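Local coordinates for protein fimbrial subunit type 1 (PDB 3UXF) that forms the shaft of type 1 fimbriae on the surface of Actinomyces oris as their major, cell-wall-anchored pilin subunit, at residues T133-Y138 and T158-N163; E224-L229 and H268-I273; N373-Q378 and F412-Q417; L425-Y430 and V467-A472. One frame throughout, in Å; residues are numbered along the deposited sequence.

Interaction 1: T133-Y138 and T158-N163; sequences TEVGAY and TLPMTN. With CA (calcium ion), chain D.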
loop_
_atom_site.group_PDB
_atom_site.type_symbol
_atom_site.label_atom_id
_atom_site.label_comp_id
_atom_site.label_asym_id
_atom_site.label_seq_id
_atom_site.Cartn_x
_atom_site.Cartn_y
_atom_site.Cartn_z
ATOM N N THR A 133 18.066 -26.499 22.910
ATOM C CA THR A 133 16.869 -26.406 23.731
ATOM C C THR A 133 16.826 -27.544 24.727
ATOM O O THR A 133 17.378 -28.627 24.482
ATOM C CB THR A 133 15.558 -26.479 22.893
ATOM O OG1 THR A 133 15.494 -27.702 22.137
ATOM C CG2 THR A 133 15.436 -25.296 21.956
ATOM N N GLU A 134 16.170 -27.295 25.849
ATOM C CA GLU A 134 15.936 -28.356 26.817
ATOM C C GLU A 134 14.506 -28.209 27.323
ATOM O O GLU A 134 13.820 -27.241 26.978
ATOM C CB GLU A 134 16.943 -28.272 27.968
ATOM C CG GLU A 134 16.890 -26.986 28.733
ATOM C CD GLU A 134 18.041 -26.839 29.732
ATOM O OE1 GLU A 134 17.954 -27.432 30.827
ATOM O OE2 GLU A 134 19.012 -26.114 29.420
ATOM N N VAL A 135 14.046 -29.197 28.085
ATOM C CA VAL A 135 12.733 -29.087 28.728
ATOM C C VAL A 135 12.670 -27.818 29.550
ATOM O O VAL A 135 13.511 -27.558 30.443
ATOM C CB VAL A 135 12.444 -30.325 29.603
ATOM C CG1 VAL A 135 11.230 -30.108 30.476
ATOM C CG2 VAL A 135 12.212 -31.533 28.684
ATOM N N GLY A 136 11.668 -26.998 29.264
ATOM C CA GLY A 136 11.497 -25.750 29.979
ATOM C C GLY A 136 10.704 -24.727 29.194
ATOM O O GLY A 136 10.199 -25.016 28.116
ATOM N N ALA A 137 10.596 -23.525 29.747
ATOM C CA ALA A 137 9.864 -22.449 29.097
ATOM C C ALA A 137 10.830 -21.432 28.505
ATOM O O ALA A 137 11.878 -21.153 29.075
ATOM C CB ALA A 137 8.919 -21.784 30.078
ATOM N N TYR A 138 10.469 -20.885 27.351
ATOM C CA TYR A 138 11.322 -19.925 26.669
ATOM C C TYR A 138 10.574 -18.681 26.235
ATOM O O TYR A 138 9.432 -18.751 25.787
ATOM C CB TYR A 138 11.948 -20.560 25.426
ATOM C CG TYR A 138 12.985 -21.611 25.724
ATOM C CD1 TYR A 138 14.333 -21.303 25.701
ATOM C CD2 TYR A 138 12.613 -22.911 26.024
ATOM C CE1 TYR A 138 15.284 -22.259 25.973
ATOM C CE2 TYR A 138 13.557 -23.872 26.298
ATOM C CZ TYR A 138 14.890 -23.542 26.271
ATOM O OH TYR A 138 15.834 -24.499 26.542
ATOM N N THR A 158 6.418 -23.412 25.793
ATOM C CA THR A 158 6.950 -24.459 26.646
ATOM C C THR A 158 7.393 -25.645 25.783
ATOM O O THR A 158 6.730 -25.970 24.793
ATOM C CB THR A 158 5.920 -24.950 27.700
ATOM O OG1 THR A 158 4.743 -25.513 27.097
ATOM C CG2 THR A 158 5.467 -23.796 28.569
ATOM N N LEU A 159 8.493 -26.273 26.176
ATOM C CA LEU A 159 8.912 -27.556 25.609
ATOM C C LEU A 159 8.913 -28.521 26.768
ATOM O O LEU A 159 9.718 -28.371 27.687
ATOM C CB LEU A 159 10.349 -27.449 25.136
ATOM C CG LEU A 159 10.696 -26.833 23.773
ATOM C CD1 LEU A 159 9.560 -26.175 22.918
ATOM C CD2 LEU A 159 12.064 -26.114 23.732
ATOM N N PRO A 160 8.026 -29.533 26.760
ATOM C CA PRO A 160 6.998 -29.826 25.756
ATOM C C PRO A 160 5.735 -29.001 25.967
ATOM O O PRO A 160 5.624 -28.224 26.933
ATOM C CB PRO A 160 6.682 -31.303 26.021
ATOM C CG PRO A 160 6.848 -31.414 27.552
ATOM C CD PRO A 160 7.986 -30.476 27.893
ATOM N N MET A 161 4.784 -29.175 25.047
ATOM C CA MET A 161 3.423 -28.685 25.155
ATOM C C MET A 161 2.557 -29.905 25.205
ATOM O O MET A 161 2.925 -30.933 24.640
ATOM C CB MET A 161 3.023 -27.939 23.862
ATOM C CG MET A 161 3.516 -26.526 23.805
ATOM S SD MET A 161 2.881 -25.805 22.285
ATOM C CE MET A 161 1.140 -25.788 22.667
ATOM N N THR A 162 1.384 -29.781 25.809
ATOM C CA THR A 162 0.399 -30.841 25.753
ATOM C C THR A 162 -0.285 -30.691 24.398
ATOM O O THR A 162 -0.784 -29.620 24.073
ATOM C CB THR A 162 -0.638 -30.713 26.877
ATOM O OG1 THR A 162 -0.013 -30.983 28.136
ATOM C CG2 THR A 162 -1.781 -31.694 26.670
ATOM N N ASN A 163 -0.284 -31.757 23.607
ATOM C CA ASN A 163 -0.885 -31.736 22.275
ATOM C C ASN A 163 -2.405 -31.621 22.331
ATOM O O ASN A 163 -3.083 -32.551 22.750
ATOM C CB ASN A 163 -0.481 -32.992 21.503
ATOM C CG ASN A 163 -0.851 -32.924 20.034
ATOM O OD1 ASN A 163 -1.690 -32.126 19.633
ATOM N ND2 ASN A 163 -0.224 -33.768 19.228
HETATM CA CA CA D . 18.421 -30.747 24.548
HETATM O O HOH W 1 18.281 -31.795 26.748
HETATM O O HOH W 2 16.070 -31.250 25.116
HETATM O O HOH W 3 20.362 -32.159 24.277
HETATM O O HOH W 4 19.963 -29.445 25.786
#

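Interaction 2: E224-L229 and H268-I273; sequences EVVDRL and HNWATI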
loop_
_atom_site.group_PDB
_atom_site.type_symbol
_atom_site.label_atom_id
_atom_site.label_comp_id
_atom_site.label_asym_id
_atom_site.label_seq_id
_atom_site.Cartn_x
_atom_site.Cartn_y
_atom_site.Cartn_z
ATOM N N GLU A 224 7.412 7.693 11.417
ATOM C CA GLU A 224 7.449 8.451 10.180
ATOM C C GLU A 224 6.827 7.664 9.037
ATOM O O GLU A 224 7.071 6.470 8.884
ATOM C CB GLU A 224 8.889 8.848 9.837
ATOM C CG GLU A 224 9.506 9.813 10.838
ATOM C CD GLU A 224 10.995 10.020 10.639
ATOM O OE1 GLU A 224 11.527 9.592 9.597
ATOM O OE2 GLU A 224 11.630 10.616 11.530
ATOM N N VAL A 225 6.016 8.354 8.244
ATOM C CA VAL A 225 5.418 7.784 7.052
ATOM C C VAL A 225 6.092 8.486 5.884
ATOM O O VAL A 225 6.014 9.706 5.760
ATOM C CB VAL A 225 3.902 8.015 7.009
ATOM C CG1 VAL A 225 3.321 7.494 5.708
ATOM C CG2 VAL A 225 3.238 7.351 8.201
ATOM N N VAL A 226 6.774 7.714 5.047
ATOM C CA VAL A 226 7.574 8.290 3.963
ATOM C C VAL A 226 6.923 7.978 2.653
ATOM O O VAL A 226 6.533 6.837 2.398
ATOM C CB VAL A 226 9.009 7.717 3.979
ATOM C CG1 VAL A 226 9.848 8.356 2.838
ATOM C CG2 VAL A 226 9.662 8.011 5.354
ATOM N N ASP A 227 6.789 8.994 1.792
ATOM C CA ASP A 227 6.239 8.751 0.494
ATOM C C ASP A 227 7.314 9.038 -0.561
ATOM O O ASP A 227 7.927 10.121 -0.588
ATOM C CB ASP A 227 5.021 9.633 0.247
ATOM C CG ASP A 227 4.301 9.228 -0.978
ATOM O OD1 ASP A 227 4.858 9.331 -2.091
ATOM O OD2 ASP A 227 3.163 8.781 -0.822
ATOM N N ARG A 228 7.540 8.056 -1.422
ATOM C CA ARG A 228 8.426 8.239 -2.566
ATOM C C ARG A 228 7.614 8.828 -3.708
ATOM O O ARG A 228 6.781 8.148 -4.305
ATOM C CB ARG A 228 9.091 6.934 -2.979
ATOM C CG ARG A 228 10.108 7.164 -4.106
ATOM C CD ARG A 228 10.786 5.853 -4.499
ATOM N NE ARG A 228 9.866 5.029 -5.271
ATOM C CZ ARG A 228 10.184 3.840 -5.756
ATOM N NH1 ARG A 228 11.399 3.339 -5.516
ATOM N NH2 ARG A 228 9.304 3.146 -6.461
ATOM N N LEU A 229 7.879 10.094 -4.016
ATOM C CA LEU A 229 7.047 10.849 -4.961
ATOM C C LEU A 229 7.671 10.890 -6.337
ATOM O O LEU A 229 8.834 11.235 -6.505
ATOM C CB LEU A 229 6.948 12.309 -4.523
ATOM C CG LEU A 229 6.187 12.598 -3.226
ATOM C CD1 LEU A 229 6.438 13.999 -2.723
ATOM C CD2 LEU A 229 4.693 12.375 -3.506
ATOM N N HIS A 268 13.512 10.461 -7.685
ATOM C CA HIS A 268 12.192 10.746 -7.113
ATOM C C HIS A 268 12.384 11.904 -6.172
ATOM O O HIS A 268 13.517 12.268 -5.840
ATOM C CB HIS A 268 11.752 9.566 -6.249
ATOM C CG HIS A 268 11.748 8.272 -6.984
ATOM N ND1 HIS A 268 12.841 7.433 -7.026
ATOM C CD2 HIS A 268 10.767 7.657 -7.684
ATOM C CE1 HIS A 268 12.531 6.355 -7.725
ATOM N NE2 HIS A 268 11.283 6.469 -8.134
ATOM N N ASN A 269 11.282 12.464 -5.697
ATOM C CA ASN A 269 11.345 13.310 -4.519
ATOM C C ASN A 269 10.705 12.588 -3.359
ATOM O O ASN A 269 10.328 11.415 -3.488
ATOM C CB ASN A 269 10.655 14.643 -4.760
ATOM C CG ASN A 269 11.309 15.407 -5.881
ATOM O OD1 ASN A 269 12.528 15.422 -5.979
ATOM N ND2 ASN A 269 10.501 16.023 -6.750
ATOM N N TRP A 270 10.690 13.260 -2.210
ATOM C CA TRP A 270 10.401 12.558 -0.963
ATOM C C TRP A 270 9.569 13.420 -0.029
ATOM O O TRP A 270 9.762 14.635 0.068
ATOM C CB TRP A 270 11.705 12.181 -0.250
ATOM C CG TRP A 270 12.534 11.276 -1.035
ATOM C CD1 TRP A 270 13.572 11.625 -1.880
ATOM C CD2 TRP A 270 12.440 9.852 -1.082
ATOM N NE1 TRP A 270 14.110 10.500 -2.432
ATOM C CE2 TRP A 270 13.444 9.394 -1.967
ATOM C CE3 TRP A 270 11.612 8.906 -0.459
ATOM C CZ2 TRP A 270 13.647 8.041 -2.252
ATOM C CZ3 TRP A 270 11.834 7.546 -0.744
ATOM C CH2 TRP A 270 12.837 7.135 -1.636
ATOM N N ALA A 271 8.582 12.796 0.642
ATOM C CA ALA A 271 7.768 13.511 1.616
ATOM C C ALA A 271 7.666 12.621 2.834
ATOM O O ALA A 271 7.286 11.461 2.714
ATOM C CB ALA A 271 6.376 13.749 1.065
ATOM N N THR A 272 7.996 13.154 4.003
ATOM C CA THR A 272 7.880 12.394 5.242
ATOM C C THR A 272 6.892 13.106 6.157
ATOM O O THR A 272 7.003 14.327 6.393
ATOM C CB THR A 272 9.228 12.351 5.976
ATOM O OG1 THR A 272 10.187 11.692 5.140
ATOM C CG2 THR A 272 9.105 11.552 7.280
ATOM N N ILE A 273 5.925 12.353 6.680
ATOM C CA ILE A 273 5.110 12.842 7.783
ATOM C C ILE A 273 5.742 12.275 9.041
ATOM O O ILE A 273 5.820 11.060 9.211
ATOM C CB ILE A 273 3.627 12.401 7.653
ATOM C CG1 ILE A 273 2.949 13.068 6.458
ATOM C CG2 ILE A 273 2.853 12.656 8.964
ATOM C CD1 ILE A 273 2.739 14.537 6.578
#

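Interaction 3: N373-Q378 and F412-Q417; sequences NGAQFQ and FTTAGQ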
loop_
_atom_site.group_PDB
_atom_site.type_symbol
_atom_site.label_atom_id
_atom_site.label_comp_id
_atom_site.label_asym_id
_atom_site.label_seq_id
_atom_site.Cartn_x
_atom_site.Cartn_y
_atom_site.Cartn_z
ATOM N N ASN A 373 -8.283 19.112 -41.934
ATOM C CA ASN A 373 -7.839 20.011 -40.866
ATOM C C ASN A 373 -8.908 21.009 -40.457
ATOM O O ASN A 373 -9.829 21.312 -41.224
ATOM C CB ASN A 373 -6.583 20.770 -41.324
ATOM C CG ASN A 373 -5.379 19.874 -41.442
ATOM O OD1 ASN A 373 -5.305 18.808 -40.802
ATOM N ND2 ASN A 373 -4.403 20.297 -42.270
ATOM N N GLY A 374 -8.795 21.522 -39.232
ATOM C CA GLY A 374 -9.720 22.497 -38.713
ATOM C C GLY A 374 -10.983 21.928 -38.093
ATOM O O GLY A 374 -11.866 22.673 -37.707
ATOM N N ALA A 375 -11.074 20.608 -38.023
ATOM C CA ALA A 375 -12.151 19.987 -37.286
ATOM C C ALA A 375 -11.826 20.135 -35.803
ATOM O O ALA A 375 -10.675 19.966 -35.397
ATOM C CB ALA A 375 -12.255 18.487 -37.647
ATOM N N GLN A 376 -12.824 20.478 -35.005
ATOM C CA GLN A 376 -12.610 20.634 -33.552
ATOM C C GLN A 376 -13.432 19.632 -32.764
ATOM O O GLN A 376 -14.561 19.274 -33.150
ATOM C CB GLN A 376 -12.950 22.060 -33.112
ATOM C CG GLN A 376 -12.093 23.085 -33.854
ATOM C CD GLN A 376 -12.161 24.427 -33.189
ATOM O OE1 GLN A 376 -13.226 24.905 -32.819
ATOM N NE2 GLN A 376 -10.996 25.016 -32.966
ATOM N N PHE A 377 -12.862 19.190 -31.659
ATOM C CA PHE A 377 -13.501 18.226 -30.793
ATOM C C PHE A 377 -13.353 18.587 -29.341
ATOM O O PHE A 377 -12.361 19.200 -28.943
ATOM C CB PHE A 377 -12.857 16.868 -31.000
ATOM C CG PHE A 377 -13.066 16.317 -32.366
ATOM C CD1 PHE A 377 -14.114 15.435 -32.609
ATOM C CD2 PHE A 377 -12.198 16.646 -33.404
ATOM C CE1 PHE A 377 -14.332 14.895 -33.918
ATOM C CE2 PHE A 377 -12.401 16.117 -34.698
ATOM C CZ PHE A 377 -13.466 15.229 -34.946
ATOM N N GLN A 378 -14.319 18.153 -28.550
ATOM C CA GLN A 378 -14.180 18.178 -27.100
ATOM C C GLN A 378 -14.455 16.756 -26.629
ATOM O O GLN A 378 -14.932 15.924 -27.413
ATOM C CB GLN A 378 -15.171 19.137 -26.457
ATOM C CG GLN A 378 -14.912 20.535 -26.978
ATOM C CD GLN A 378 -15.587 21.602 -26.155
ATOM O OE1 GLN A 378 -16.798 21.541 -25.883
ATOM N NE2 GLN A 378 -14.803 22.607 -25.744
ATOM N N PHE A 412 -9.785 20.411 -29.130
ATOM C CA PHE A 412 -8.685 19.782 -29.832
ATOM C C PHE A 412 -8.942 19.942 -31.322
ATOM O O PHE A 412 -10.020 19.570 -31.794
ATOM C CB PHE A 412 -8.558 18.304 -29.406
ATOM C CG PHE A 412 -8.317 18.175 -27.965
ATOM C CD1 PHE A 412 -9.387 18.157 -27.081
ATOM C CD2 PHE A 412 -7.027 18.240 -27.454
ATOM C CE1 PHE A 412 -9.177 18.151 -25.688
ATOM C CE2 PHE A 412 -6.801 18.224 -26.081
ATOM C CZ PHE A 412 -7.871 18.179 -25.201
ATOM N N THR A 413 -7.984 20.534 -32.045
ATOM C CA THR A 413 -8.201 20.888 -33.446
ATOM C C THR A 413 -7.271 20.106 -34.384
ATOM O O THR A 413 -6.038 20.088 -34.161
ATOM C CB THR A 413 -7.949 22.403 -33.664
ATOM O OG1 THR A 413 -8.833 23.140 -32.814
ATOM C CG2 THR A 413 -8.227 22.789 -35.131
ATOM N N THR A 414 -7.844 19.472 -35.429
ATOM C CA THR A 414 -7.015 18.723 -36.370
ATOM C C THR A 414 -6.138 19.674 -37.205
ATOM O O THR A 414 -6.577 20.774 -37.595
ATOM C CB THR A 414 -7.818 17.823 -37.319
ATOM O OG1 THR A 414 -8.827 18.569 -38.000
ATOM C CG2 THR A 414 -8.463 16.652 -36.514
ATOM N N ALA A 415 -4.920 19.218 -37.450
ATOM C CA ALA A 415 -3.933 19.993 -38.214
ATOM C C ALA A 415 -2.974 19.030 -38.898
ATOM O O ALA A 415 -3.009 17.814 -38.691
ATOM C CB ALA A 415 -3.171 20.879 -37.261
ATOM N N GLY A 416 -2.068 19.562 -39.719
ATOM C CA GLY A 416 -1.146 18.681 -40.397
ATOM C C GLY A 416 -1.845 17.848 -41.449
ATOM O O GLY A 416 -2.367 18.383 -42.426
ATOM N N GLN A 417 -1.851 16.536 -41.237
ATOM C CA GLN A 417 -2.515 15.613 -42.131
ATOM C C GLN A 417 -3.853 15.155 -41.547
ATOM O O GLN A 417 -4.159 13.959 -41.538
ATOM C CB GLN A 417 -1.617 14.407 -42.382
ATOM C CG GLN A 417 -0.316 14.793 -43.091
ATOM C CD GLN A 417 -0.597 15.379 -44.455
ATOM O OE1 GLN A 417 -1.178 14.717 -45.313
ATOM N NE2 GLN A 417 -0.197 16.628 -44.661
#

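Interaction 4: L425-Y430 and V467-A472; sequences LRANDY and VLAEKA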
loop_
_atom_site.group_PDB
_atom_site.type_symbol
_atom_site.label_atom_id
_atom_site.label_comp_id
_atom_site.label_asym_id
_atom_site.label_seq_id
_atom_site.Cartn_x
_atom_site.Cartn_y
_atom_site.Cartn_z
ATOM N N LEU A 425 -5.516 10.804 -21.407
ATOM C CA LEU A 425 -6.713 10.361 -20.703
ATOM C C LEU A 425 -6.462 9.112 -19.864
ATOM O O LEU A 425 -5.798 8.184 -20.310
ATOM C CB LEU A 425 -7.841 10.086 -21.699
ATOM C CG LEU A 425 -8.586 11.307 -22.239
ATOM C CD1 LEU A 425 -9.257 10.981 -23.561
ATOM C CD2 LEU A 425 -9.598 11.801 -21.227
ATOM N N ARG A 426 -7.002 9.102 -18.652
ATOM C CA ARG A 426 -6.861 7.954 -17.765
ATOM C C ARG A 426 -7.609 6.764 -18.348
ATOM O O ARG A 426 -8.694 6.919 -18.891
ATOM C CB ARG A 426 -7.406 8.279 -16.373
ATOM C CG ARG A 426 -6.660 7.602 -15.227
ATOM C CD ARG A 426 -7.602 7.251 -14.082
ATOM N NE ARG A 426 -8.724 6.465 -14.575
ATOM C CZ ARG A 426 -9.978 6.894 -14.620
ATOM N NH1 ARG A 426 -10.289 8.102 -14.171
ATOM N NH2 ARG A 426 -10.924 6.110 -15.114
ATOM N N ALA A 427 -7.024 5.578 -18.231
ATOM C CA ALA A 427 -7.645 4.374 -18.764
ATOM C C ALA A 427 -9.041 4.179 -18.188
ATOM O O ALA A 427 -9.256 4.374 -16.999
ATOM C CB ALA A 427 -6.780 3.162 -18.465
ATOM N N ASN A 428 -9.987 3.792 -19.038
ATOM C CA ASN A 428 -11.346 3.531 -18.587
ATOM C C ASN A 428 -11.407 2.275 -17.733
ATOM O O ASN A 428 -12.288 2.128 -16.891
ATOM C CB ASN A 428 -12.296 3.362 -19.776
ATOM C CG ASN A 428 -12.400 4.610 -20.626
ATOM O OD1 ASN A 428 -11.737 4.727 -21.651
ATOM N ND2 ASN A 428 -13.241 5.544 -20.205
ATOM N N ASP A 429 -10.469 1.367 -17.966
ATOM C CA ASP A 429 -10.469 0.082 -17.276
ATOM C C ASP A 429 -9.433 -0.044 -16.163
ATOM O O ASP A 429 -9.138 -1.142 -15.714
ATOM C CB ASP A 429 -10.307 -1.063 -18.277
ATOM C CG ASP A 429 -8.969 -1.035 -18.987
ATOM O OD1 ASP A 429 -8.244 -0.029 -18.860
ATOM O OD2 ASP A 429 -8.645 -2.022 -19.672
ATOM N N TYR A 430 -8.888 1.080 -15.719
ATOM C CA TYR A 430 -7.944 1.081 -14.613
ATOM C C TYR A 430 -8.140 2.390 -13.875
ATOM O O TYR A 430 -7.823 3.455 -14.386
ATOM C CB TYR A 430 -6.503 0.934 -15.102
ATOM C CG TYR A 430 -5.556 0.353 -14.071
ATOM C CD1 TYR A 430 -5.118 -0.957 -14.165
ATOM C CD2 TYR A 430 -5.097 1.120 -13.010
ATOM C CE1 TYR A 430 -4.251 -1.490 -13.233
ATOM C CE2 TYR A 430 -4.227 0.597 -12.073
ATOM C CZ TYR A 430 -3.809 -0.710 -12.189
ATOM O OH TYR A 430 -2.945 -1.238 -11.260
ATOM N N VAL A 467 -9.924 4.266 -23.660
ATOM C CA VAL A 467 -8.483 4.165 -23.515
ATOM C C VAL A 467 -8.278 3.007 -22.577
ATOM O O VAL A 467 -8.763 3.013 -21.457
ATOM C CB VAL A 467 -7.885 5.493 -22.941
ATOM C CG1 VAL A 467 -6.406 5.306 -22.587
ATOM C CG2 VAL A 467 -8.039 6.622 -23.967
ATOM N N LEU A 468 -7.609 1.961 -23.074
ATOM C CA LEU A 468 -7.362 0.778 -22.267
ATOM C C LEU A 468 -5.987 0.755 -21.641
ATOM O O LEU A 468 -5.007 1.182 -22.249
ATOM C CB LEU A 468 -7.546 -0.462 -23.137
ATOM C CG LEU A 468 -8.958 -0.589 -23.737
ATOM C CD1 LEU A 468 -8.985 -1.861 -24.568
ATOM C CD2 LEU A 468 -10.054 -0.592 -22.658
ATOM N N ALA A 469 -5.917 0.265 -20.415
ATOM C CA ALA A 469 -4.664 0.167 -19.677
ATOM C C ALA A 469 -3.598 -0.550 -20.484
ATOM O O ALA A 469 -2.418 -0.189 -20.414
ATOM C CB ALA A 469 -4.895 -0.585 -18.369
ATOM N N GLU A 470 -3.998 -1.581 -21.228
ATOM C CA GLU A 470 -3.001 -2.343 -21.989
ATOM C C GLU A 470 -2.235 -1.486 -22.964
ATOM O O GLU A 470 -1.065 -1.788 -23.245
ATOM C CB GLU A 470 -3.653 -3.535 -22.702
ATOM C CG GLU A 470 -4.749 -3.160 -23.671
ATOM C CD GLU A 470 -5.783 -4.304 -23.904
ATOM O OE1 GLU A 470 -6.616 -4.628 -22.997
ATOM O OE2 GLU A 470 -5.769 -4.866 -25.025
ATOM N N LYS A 471 -2.871 -0.432 -23.488
ATOM C CA LYS A 471 -2.175 0.500 -24.365
ATOM C C LYS A 471 -1.504 1.574 -23.526
ATOM O O LYS A 471 -0.320 1.861 -23.723
ATOM C CB LYS A 471 -3.109 1.097 -25.427
ATOM C CG LYS A 471 -3.512 0.059 -26.484
ATOM C CD LYS A 471 -4.003 0.725 -27.749
ATOM C CE LYS A 471 -4.359 -0.302 -28.826
ATOM N NZ LYS A 471 -3.208 -1.175 -29.166
ATOM N N ALA A 472 -2.239 2.172 -22.592
ATOM C CA ALA A 472 -1.687 3.307 -21.853
ATOM C C ALA A 472 -0.407 2.952 -21.116
ATOM O O ALA A 472 0.555 3.717 -21.133
ATOM C CB ALA A 472 -2.728 3.874 -20.870
HETATM O O HOH W 5 -6.398 -3.103 -20.677
#

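Interaction 1: T133-Y138 and T158-N163
Leu159 meets Thr133 and Tyr138 with one methyl, CD2. That methyl lies 3.6 Å from Thr133 CB and 3.7 Å from Tyr138 CE2. The leucine crosses both side chains at about a right angle. Leu159 chi2 is close to eclipsed (6°), a somewhat strained turn that sets CD2 against Thr133 and Tyr138. The backbones pair through Gly136 and Leu159. Gly136 N donates to Leu159 O at 2.9 Å. Leu159 N returns a bond to Gly136 O. Next to them, Val135 CA brings its hydrogen to Leu159 O at 3.3 Å, and Val135 CG1 rests against CD of Pro160, which follows a cis peptide bond. This is the open end of the antiparallel hairpin of strands 136-144 and 155-159, in the N-terminal pilin domain. Beyond the pairing, Tyr138 reaches back along its own chain. Its OH accepts from Glu134 N at 2.9 Å and so ties down the loop before the strand. That loop carries a calcium ion, whose ligands include Thr133 O at 2.4 Å, the backbone O of Asp130 and four waters. Thr133 OG1 bonds to Thr43 and to the backbone of Thr129. On the other segment, Thr158 OG1 donates to Pro160 O across the cis bend.

Interaction 2: E224-L229 and H268-I273
Arg228 lies between His268 and Trp270. Its guanidinium stacks flat on the imidazole, with planes 2° apart and centres 4.2 Å apart. Arg228 CD sits over the centre of the same ring, 3.5 Å from its centroid. Arg228 CG lies over a face of Trp270, 4.0 Å from the centroid of the six-membered ring. The chain runs extended through CG and CD and then bends at chi3 (74°), which lays the guanidinium along the imidazole. Its NH1 is satisfied by Thr339 O. Val226 CG1 meets the indole at its edge, 3.8 Å from Trp270 CE3.

The backbone donors and acceptors are paired in three rings. Val225 bonds both ways with Ile273, Asp227 with Ala271, and Leu229 with Asn269. The bond from Asp227 N to Ala271 O is short, at 2.7 Å. The buried side chains find polar partners outside the pair. Asn269 OD1 accepts from Gly265 N. Asp227 OD2 bonds to Lys187 NZ and Thr272 OG1 to Trp330 NE1. Glu224 forms a salt bridge with Arg222 and a bond with Gln274, while its CB packs on Thr272 CG2 at 3.7 Å. On the face that carries Val225, Asp227 and Leu229, Leu229 CD1 touches Ala271 CB at 3.8 Å. This face packs on strands 201-208 and 295-302. The antiparallel pair is flanked by strands 312-321 and 258-264, an arrangement typical of the inner strands of a beta-sandwich sheet.

Interaction 3: N373-Q378 and F412-Q417
Asn373 reaches along the loop at Ala415 and Gly416. Its ND2 donates to Gly416 O at 2.8 Å. The acceptor lies in the amide plane, but the nitrogen stands above the carbonyl plane of Gly416. The side chain gets there with CG beside the backbone N (chi1 -69°).

Three other side chains take part in hydrogen bonds. Gln376 and Thr413 lie side by side and point the same way. Gln376 NE2 donates to Thr413 OG1 at 2.9 Å, with that oxygen tilted out of the amide plane of Gln376. Thr414 OG1 is tucked between its own N and carbonyl carbon (chi1 54°). There it accepts from Ala375 N at 3.0 Å and also bonds to Tyr372 O.

Backbone bonds join the chains as well. Phe377 and Phe412 bond in both directions. Thr414 N donates to Ala375 O, and Gly374 N to Thr414 O at 2.9 Å.

At a ring edge, Phe377 CD2 faces Phe412 O at 4.0 Å. Apolar contact is slight across the pair. The two rings pack elsewhere, Phe377 on Leu358 and Lys360, Phe412 on Val420 and Ile422. The result is a short antiparallel ladder that continues into loop, at the border of a sheet in the prealbumin-like beta-sandwich domain.

Interaction 4: L425-Y430 and V467-A472
Asn428 and Val467 grip each other with two bonds. Asn428 N donates to Val467 O at 2.8 Å, and Val467 N donates to Asn428 OD1 at 2.7 Å. Each donor lies close to the direction of the C=O bond it meets. Val467 O also takes the CA hydrogen of Ala427. The close packing is around these bonds. Val467 CG2 lies 4.1 Å from Leu425 CB, and Val467 CG1 rests on Leu425 O. Ala469 CB touches both Ala427 CB and Tyr430 CB, 3.9 Å from the latter.

Asp429 forms the passage to the wetter side. Its CG stands between its own N and carbonyl carbon (chi1 64°), which turns the carboxylate to the start of helix 469-472. OD1 accepts from Ala469 N at 2.8 Å through its syn lone pair. This first-turn N-H would probably help stabilise the negative charge. OD2 leans on Leu468 CD2, and it takes a bond from a water at 2.7 Å. That water also accepts from Glu470 N and donates to Glu470 OE1. It thus links two acidic side chains whose OD2 and OE1 are 4.7 Å apart. Glu470 and Lys471 are exposed.

The type I turn from Ala427 to Tyr430 is held from within its own chain, as Arg426 NE donates to Tyr430 O. Leu468 is the N-cap residue of the short helix. The turn follows strand 419-426. Both segments pack against strand 344-362, Leu425 and Val467 on Val356 and Ala469 on Lys352, while Tyr445 of strand 444-451 touches Leu425 and Asn428.

The four contacts follow one another along an elongated chain. Interactions 1 and 3 lie toward opposite ends, with centres about 79 Å apart. Interaction 2 is nearest the middle. Interactions 1, 2 and 4 are largely buried, whereas interaction 3 is only partly so. Interactions 3 and 4 share the prealbumin-like domain, and strands 412-413 and 419-426 are consecutive. Interactions 2 and 4 reach the same sheet, which runs on through strand 344-362. The chemistry differs with place. Interaction 2 is a regular ladder with a cationic stack, and interaction 1 a hairpin end beside calcium. Interaction 3 adds side-chain amide and hydroxyl bonds to a short backbone ladder, and interaction 4 joins a turn to a helix start.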